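Side-chain contacts in oxidized polyvinyl alcohol hydrolase (Pseudomonas sp. VM15C, PDB 3WWC), which hydrolyses beta-diketones such as 4,6-nonanedione, and oxidized polyvinyl alcohol in the second step of polyvinyl alcohol degradation: residues L79-A82 with R83-A86; E140-K143 with N144-G147; Q311-N314 with R315-D319. The protein carries 1 engineered substitution. One frame throughout, in Å; residues are numbered along the deposited sequence.

Contact 1: L79-A82 with R83-A86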
loop_
_atom_site.group_PDB
_atom_site.type_symbol
_atom_site.label_atom_id
_atom_site.label_comp_id
_atom_site.label_asym_id
_atom_site.label_seq_id
_atom_site.Cartn_x
_atom_site.Cartn_y
_atom_site.Cartn_z
ATOM N N LEU A 79 -0.623 5.787 -13.118
ATOM C CA LEU A 79 0.473 6.708 -13.332
ATOM C C LEU A 79 0.123 7.954 -14.143
ATOM O O LEU A 79 0.753 9.017 -13.944
ATOM C CB LEU A 79 1.618 5.979 -14.090
ATOM C CG LEU A 79 2.368 4.967 -13.268
ATOM C CD1 LEU A 79 3.230 4.085 -14.194
ATOM C CD2 LEU A 79 3.304 5.744 -12.272
ATOM N N THR A 80 -0.858 7.852 -15.054
ATOM C CA THR A 80 -1.078 8.990 -15.965
ATOM C C THR A 80 -2.469 9.554 -16.067
ATOM O O THR A 80 -2.649 10.617 -16.729
ATOM C CB THR A 80 -0.700 8.621 -17.382
ATOM O OG1 THR A 80 -1.604 7.602 -17.846
ATOM C CG2 THR A 80 0.724 8.062 -17.430
ATOM N N VAL A 81 -3.488 8.890 -15.530
ATOM C CA VAL A 81 -4.857 9.381 -15.673
ATOM C C VAL A 81 -5.230 10.120 -14.406
ATOM O O VAL A 81 -5.087 9.575 -13.292
ATOM C CB VAL A 81 -5.832 8.216 -15.919
ATOM C CG1 VAL A 81 -7.304 8.735 -15.880
ATOM C CG2 VAL A 81 -5.475 7.557 -17.265
ATOM N N ALA A 82 -5.683 11.373 -14.547
ATOM C CA ALA A 82 -5.979 12.167 -13.380
ATOM C C ALA A 82 -6.926 11.553 -12.374
ATOM O O ALA A 82 -6.684 11.640 -11.161
ATOM C CB ALA A 82 -6.524 13.547 -13.823
ATOM N N ARG A 83 -8.021 10.946 -12.842
ATOM C CA ARG A 83 -8.998 10.352 -11.935
ATOM C C ARG A 83 -8.457 9.125 -11.219
ATOM O O ARG A 83 -9.027 8.692 -10.253
ATOM C CB ARG A 83 -10.283 9.958 -12.685
ATOM C CG ARG A 83 -11.304 11.058 -12.891
ATOM C CD ARG A 83 -12.583 10.405 -13.483
ATOM N NE ARG A 83 -12.716 9.048 -12.920
ATOM C CZ ARG A 83 -12.211 7.928 -13.450
ATOM N NH1 ARG A 83 -11.532 7.940 -14.604
ATOM N NH2 ARG A 83 -12.332 6.788 -12.771
ATOM N N SER A 84 -7.322 8.607 -11.681
ATOM C CA SER A 84 -6.694 7.431 -11.082
ATOM C C SER A 84 -5.478 7.811 -10.260
ATOM O O SER A 84 -4.791 6.930 -9.745
ATOM C CB SER A 84 -6.275 6.430 -12.170
ATOM O OG SER A 84 -7.434 5.911 -12.894
ATOM N N GLY A 85 -5.186 9.095 -10.196
ATOM C CA GLY A 85 -4.063 9.576 -9.375
ATOM C C GLY A 85 -2.912 10.225 -10.086
ATOM O O GLY A 85 -2.134 10.960 -9.470
ATOM N N ALA A 86 -2.773 9.933 -11.374
ATOM C CA ALA A 86 -1.657 10.459 -12.204
ATOM C C ALA A 86 -0.384 10.516 -11.367
ATOM O O ALA A 86 0.286 11.534 -11.256
ATOM C CB ALA A 86 -2.030 11.845 -12.750
#

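Contact 2: E140-K143 with N144-G147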
loop_
_atom_site.group_PDB
_atom_site.type_symbol
_atom_site.label_atom_id
_atom_site.label_comp_id
_atom_site.label_asym_id
_atom_site.label_seq_id
_atom_site.Cartn_x
_atom_site.Cartn_y
_atom_site.Cartn_z
ATOM N N GLU A 140 -1.845 -21.035 4.605
ATOM C CA GLU A 140 -1.014 -21.196 5.776
ATOM C C GLU A 140 0.414 -20.755 5.608
ATOM O O GLU A 140 0.982 -20.080 6.502
ATOM C CB GLU A 140 -1.064 -22.675 6.191
ATOM C CG GLU A 140 -0.248 -23.042 7.425
ATOM C CD GLU A 140 -0.865 -22.555 8.724
ATOM O OE1 GLU A 140 -2.042 -22.094 8.756
ATOM O OE2 GLU A 140 -0.125 -22.642 9.735
ATOM N N HIS A 141 1.013 -21.122 4.485
ATOM C CA HIS A 141 2.419 -20.800 4.287
ATOM C C HIS A 141 2.709 -19.306 4.300
ATOM O O HIS A 141 3.771 -18.875 4.706
ATOM C CB HIS A 141 2.957 -21.370 2.966
ATOM C CG HIS A 141 4.375 -20.968 2.715
ATOM N ND1 HIS A 141 5.367 -21.164 3.658
ATOM C CD2 HIS A 141 4.957 -20.311 1.685
ATOM C CE1 HIS A 141 6.498 -20.634 3.226
ATOM N NE2 HIS A 141 6.278 -20.110 2.032
ATOM N N TRP A 142 1.745 -18.520 3.848
ATOM C CA TRP A 142 1.955 -17.085 3.789
ATOM C C TRP A 142 1.803 -16.417 5.125
ATOM O O TRP A 142 1.931 -15.199 5.224
ATOM C CB TRP A 142 1.031 -16.478 2.715
ATOM C CG TRP A 142 1.243 -17.183 1.380
ATOM C CD1 TRP A 142 0.283 -17.825 0.643
ATOM C CD2 TRP A 142 2.472 -17.291 0.612
ATOM N NE1 TRP A 142 0.817 -18.315 -0.535
ATOM C CE2 TRP A 142 2.159 -18.000 -0.575
ATOM C CE3 TRP A 142 3.786 -16.831 0.806
ATOM C CZ2 TRP A 142 3.124 -18.268 -1.576
ATOM C CZ3 TRP A 142 4.735 -17.079 -0.178
ATOM C CH2 TRP A 142 4.394 -17.803 -1.368
ATOM N N LYS A 143 1.540 -17.191 6.180
ATOM C CA LYS A 143 1.498 -16.599 7.514
ATOM C C LYS A 143 2.858 -16.026 7.874
ATOM O O LYS A 143 2.928 -15.088 8.634
ATOM C CB LYS A 143 1.140 -17.624 8.598
ATOM C CG LYS A 143 -0.279 -17.933 8.612
ATOM C CD LYS A 143 -0.546 -19.022 9.675
ATOM C CE LYS A 143 -2.014 -19.145 9.940
ATOM N NZ LYS A 143 -2.161 -20.152 11.048
ATOM N N ASN A 144 3.957 -16.561 7.354
ATOM C CA ASN A 144 5.188 -15.910 7.758
ATOM C C ASN A 144 6.217 -15.828 6.639
ATOM O O ASN A 144 7.424 -15.863 6.876
ATOM C CB ASN A 144 5.761 -16.538 9.060
ATOM C CG ASN A 144 5.005 -16.056 10.365
ATOM O OD1 ASN A 144 5.199 -14.934 10.850
ATOM N ND2 ASN A 144 4.139 -16.929 10.910
ATOM N N ASP A 145 5.718 -15.700 5.419
ATOM C CA ASP A 145 6.531 -15.507 4.233
ATOM C C ASP A 145 5.875 -14.294 3.551
ATOM O O ASP A 145 4.690 -14.345 3.218
ATOM C CB ASP A 145 6.472 -16.723 3.303
ATOM C CG ASP A 145 7.428 -16.602 2.107
ATOM O OD1 ASP A 145 7.526 -15.532 1.429
ATOM O OD2 ASP A 145 8.077 -17.622 1.814
ATOM N N GLU A 146 6.671 -13.247 3.336
ATOM C CA GLU A 146 6.186 -11.989 2.757
ATOM C C GLU A 146 5.557 -12.178 1.409
ATOM O O GLU A 146 4.666 -11.416 1.023
ATOM C CB GLU A 146 7.340 -10.981 2.647
ATOM C CG GLU A 146 8.411 -11.394 1.648
ATOM C CD GLU A 146 9.604 -10.432 1.628
ATOM O OE1 GLU A 146 9.389 -9.216 1.753
ATOM O OE2 GLU A 146 10.767 -10.892 1.484
ATOM N N GLY A 147 5.982 -13.196 0.672
ATOM C CA GLY A 147 5.424 -13.367 -0.674
ATOM C C GLY A 147 6.275 -12.715 -1.752
ATOM O O GLY A 147 7.059 -11.826 -1.461
#

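Contact 3: Q311-N314 with R315-D319. With CIT (citric acid), chain B.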
loop_
_atom_site.group_PDB
_atom_site.type_symbol
_atom_site.label_atom_id
_atom_site.label_comp_id
_atom_site.label_asym_id
_atom_site.label_seq_id
_atom_site.Cartn_x
_atom_site.Cartn_y
_atom_site.Cartn_z
ATOM N N GLN A 311 -4.086 16.143 -7.120
ATOM C CA GLN A 311 -2.648 16.399 -7.117
ATOM C C GLN A 311 -2.212 17.159 -5.880
ATOM O O GLN A 311 -1.098 16.929 -5.386
ATOM C CB GLN A 311 -2.220 17.138 -8.406
ATOM C CG GLN A 311 -2.333 16.289 -9.658
ATOM C CD GLN A 311 -1.443 15.034 -9.539
ATOM O OE1 GLN A 311 -0.308 15.094 -9.074
ATOM N NE2 GLN A 311 -2.000 13.899 -9.895
ATOM N N GLU A 312 -3.026 18.074 -5.386
ATOM C CA GLU A 312 -2.668 18.739 -4.122
ATOM C C GLU A 312 -2.526 17.662 -3.031
ATOM O O GLU A 312 -1.623 17.724 -2.208
ATOM C CB GLU A 312 -3.745 19.717 -3.639
ATOM C CG GLU A 312 -3.862 20.976 -4.478
ATOM C CD GLU A 312 -4.983 21.841 -3.910
ATOM O OE1 GLU A 312 -5.069 22.008 -2.672
ATOM O OE2 GLU A 312 -5.787 22.324 -4.736
ATOM N N PHE A 313 -3.420 16.672 -3.022
ATOM C CA PHE A 313 -3.333 15.617 -2.023
ATOM C C PHE A 313 -2.064 14.790 -2.188
ATOM O O PHE A 313 -1.354 14.529 -1.222
ATOM C CB PHE A 313 -4.552 14.671 -2.082
ATOM C CG PHE A 313 -4.416 13.530 -1.140
ATOM C CD1 PHE A 313 -4.691 13.718 0.208
ATOM C CD2 PHE A 313 -3.918 12.304 -1.601
ATOM C CE1 PHE A 313 -4.475 12.678 1.135
ATOM C CE2 PHE A 313 -3.694 11.257 -0.668
ATOM C CZ PHE A 313 -3.975 11.468 0.672
ATOM N N ASN A 314 -1.737 14.394 -3.416
ATOM C CA ASN A 314 -0.551 13.594 -3.657
ATOM C C ASN A 314 0.687 14.337 -3.191
ATOM O O ASN A 314 1.575 13.752 -2.559
ATOM C CB ASN A 314 -0.361 13.230 -5.137
ATOM C CG ASN A 314 -1.400 12.259 -5.673
ATOM O OD1 ASN A 314 -2.257 11.774 -4.940
ATOM N ND2 ASN A 314 -1.304 11.959 -6.985
ATOM N N ARG A 315 0.758 15.641 -3.490
ATOM C CA ARG A 315 1.960 16.410 -3.099
ATOM C C ARG A 315 2.014 16.522 -1.589
ATOM O O ARG A 315 3.078 16.327 -0.969
ATOM C CB ARG A 315 1.887 17.842 -3.658
ATOM C CG ARG A 315 2.075 17.924 -5.149
ATOM C CD ARG A 315 2.161 19.428 -5.616
ATOM N NE ARG A 315 0.906 20.160 -5.524
ATOM C CZ ARG A 315 0.009 20.259 -6.512
ATOM N NH1 ARG A 315 0.196 19.637 -7.683
ATOM N NH2 ARG A 315 -1.013 21.064 -6.325
ATOM N N TRP A 316 0.879 16.835 -0.963
ATOM C CA TRP A 316 0.827 16.973 0.507
ATOM C C TRP A 316 1.177 15.649 1.188
ATOM O O TRP A 316 1.980 15.607 2.153
ATOM C CB TRP A 316 -0.575 17.424 0.958
ATOM C CG TRP A 316 -0.714 17.457 2.449
ATOM C CD1 TRP A 316 -0.232 18.431 3.303
ATOM C CD2 TRP A 316 -1.245 16.426 3.281
ATOM N NE1 TRP A 316 -0.441 18.058 4.614
ATOM C CE2 TRP A 316 -1.050 16.829 4.632
ATOM C CE3 TRP A 316 -1.864 15.200 3.034
ATOM C CZ2 TRP A 316 -1.446 16.044 5.706
ATOM C CZ3 TRP A 316 -2.259 14.423 4.109
ATOM C CH2 TRP A 316 -2.045 14.854 5.431
ATOM N N ALA A 317 0.599 14.557 0.689
ATOM C CA ALA A 317 0.867 13.264 1.351
ATOM C C ALA A 317 2.316 12.845 1.209
ATOM O O ALA A 317 2.941 12.472 2.209
ATOM C CB ALA A 317 -0.088 12.159 0.750
ATOM N N LEU A 318 2.892 12.913 -0.000
ATOM C CA LEU A 318 4.277 12.492 -0.150
ATOM C C LEU A 318 5.224 13.405 0.572
ATOM O O LEU A 318 6.154 12.915 1.201
ATOM C CB LEU A 318 4.650 12.361 -1.640
ATOM C CG LEU A 318 4.591 10.902 -2.211
ATOM C CD1 LEU A 318 5.584 9.938 -1.556
ATOM C CD2 LEU A 318 3.166 10.408 -2.045
ATOM N N ASP A 319 4.979 14.706 0.555
ATOM C CA ASP A 319 5.878 15.599 1.278
ATOM C C ASP A 319 5.750 15.406 2.774
ATOM O O ASP A 319 6.736 15.623 3.503
ATOM C CB ASP A 319 5.599 17.062 0.909
ATOM C CG ASP A 319 5.956 17.375 -0.531
ATOM O OD1 ASP A 319 6.570 16.554 -1.222
ATOM O OD2 ASP A 319 5.589 18.482 -1.013
HETATM C C1 CIT B . -2.914 20.630 -9.291
HETATM O O1 CIT B . -1.806 20.229 -9.698
HETATM O O2 CIT B . -3.110 21.319 -8.256
HETATM C C2 CIT B . -4.149 20.249 -10.110
HETATM C C3 CIT B . -5.445 20.258 -9.286
HETATM O O7 CIT B . -5.526 21.484 -8.562
HETATM C C4 CIT B . -6.608 20.118 -10.273
HETATM C C5 CIT B . -8.015 20.084 -9.650
HETATM O O3 CIT B . -8.131 20.044 -8.407
HETATM O O4 CIT B . -8.963 20.034 -10.461
HETATM C C6 CIT B . -5.466 19.081 -8.303
HETATM O O5 CIT B . -5.561 17.938 -8.804
HETATM O O6 CIT B . -5.433 19.375 -7.085
HETATM O O HOH W 1 1.133 17.249 -8.703
#

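Contact 1: L79-A82 with R83-A86
A Schellman motif closes the short 3-10 turn that follows helix 75-80, bringing Val81 and Ala82 against Ser84, Gly85 and Ala86. Its 6→1 bond runs from Ala86 N to Val81 O at 3.0 Å, and its 5→2 bond from Gly85 N to Ala82 O at 3.1 Å. Gly85, at the C' position, has the required positive phi, 116°. Val81 O has a second donor, Ser84 N at 2.9 Å; this and Ala86 N arrive from opposite faces of the carbonyl plane, each more than 50° out of it, and both bonds are bent. The reversal at Gly85 folds Ala86 back beside Thr80, where Ala86 CA makes a CH...O contact with Leu79 O at 3.3 Å.

Among the side chains, Val81 CG1, anti to the backbone N (chi1 173°), lies alongside Ser84 OG at 4.1 Å, while that hydroxyl is hydrogen-bonded to Glu73 OE2. Ala86 CB packs against Val81 O at 3.8 Å.

Leu79 turns from the contact towards the sheet, touching Ile51 and Tyr53 of strand 46-53 and Val97 and Ala99 of strand 96-100. Gly85 O accepts a hydrogen bond from Gln311 NE2, so the turn at the end of helix 75-80 is also tied to helix 310-322.

Contact 2: E140-K143 with N144-G147
His141 and Asp145 supply the polar link across this loop. His141 NE2 donates to Asp145 OD2 at 3.1 Å, but the N-H angle of 130° makes the bond weak, and the imidazole and carboxylate planes are turned 70° against each other. The other carboxylate oxygen works on the backbone: Asp145 OD1 accepts Gly147 N at 2.9 Å, on its anti side, forming an Asx turn just ahead of helix 148-160, where Gly147 is the N-cap. With CG anti to the backbone N (chi1 -174°), the Asp145 carboxylate is placed between these two donors.

Charge pairing occurs on the 3-10 segment itself. The extended Lys143 chain runs back to Glu140, and Lys143 NZ forms a salt bridge with Glu140 OE1 at 3.0 Å, meeting it on the syn side.

Further contacts gather around the indole of Trp142. The anionic Asp145 OD1 sits in the ring plane at its C-H edge, 3.6 Å from Trp142 CZ3, while His141 CD2 lies over one face of the ring. The van der Waals part comes from Trp142 CZ3, 3.8 Å from Gly147 CA. Outside the segments, Trp142 NE1 bonds to Asn122 O and the ring stacks with Trp124; Asn144 ND2 bonds to Tyr238 O, and Arg185 is hydrogen-bonded to Trp142 O and Glu146 O.

One carboxylate thus serves two donors, one in each segment. Its negative charge would be expected to favour a protonated imidazole, although the hydrogen bond itself is weak and part of the Asp145 charge is engaged by Gly147 N through OD1.

Contact 3: Q311-N314 with R315-D319
Arg315 lays its guanidinium back over the helix backbone, one face above Gln311 O and Glu312 N, both offset toward the rim of the group. Its CG stands beside the backbone N and anti to the carbonyl carbon (chi1 -71°), which brings Arg315 CG within 3.3 Å of Gln311 O; the bend at chi3 then folds the guanidinium back over the preceding turn. That carbonyl also accepts the helical bond from Arg315 N. The guanidinium edge is left for citrate, probably taken up from the crystallisation liquor. Arg315 NH1 donates to citrate O1 at 2.9 Å and Arg315 NH2 to citrate O2, also at 2.9 Å. With N-H angles of 169° and 175°, this is a nearly straight two-pronged grip on one carboxylate.

A second citrate carboxylate meets the backbone. Its O5 accepts from Gln311 N at 2.9 Å. Its O6 accepts from Glu312 N at 3.2 Å. A water donates to Gln311 OE1, the other end of that amide being turned to residues 83-86, and accepts a weak bond from Arg315 NH1, tying the two side chains together. The CG methylene of Glu312 does the touching, 3.4 Å from Arg315 NH2, while its carboxylate makes no direct salt bridge with Arg315.

Another flank of the helix is apolar. Ala317 CB sits over one face of the Phe313 ring in a CH-pi contact, 4.2 Å from the centroid, and Phe313 CE1 approaches the edge of the Trp316 indole at CE3, 4.1 Å away. Phe313 also reaches Val252, and Trp316 and Ala317 reach Met250, on strand 247-253.

Anion binding by backbone N-H groups in the first turn is typical of helix N-termini. The one-sided apolar flank is that of a helix packed on the central sheet, whose strand order fits the alpha/beta hydrolase fold.

Contacts 1 and 3 are neighbours, with centres 13 Å apart on the same side of the chain's centre. They touch at Gly85 O, where the hydrogen bond from Gln311 is supplemented by a weak one from Asn314 ND2. Contact 2 lies on the opposite side, its centre 32 Å from contact 1 and 33 Å from contact 3, touching neither. Contact 1 comes within about 11 Å, between the side chains of Ser84 and Ala177, of the engineered position assigned by similarity to the charge relay system. A bound butanoic acid is about 13 Å from the Ser84 side chain, and one is about 14 Å from that of Trp142. Contact 3 lies away from these sites, its citrate outside the butanoic acid pocket.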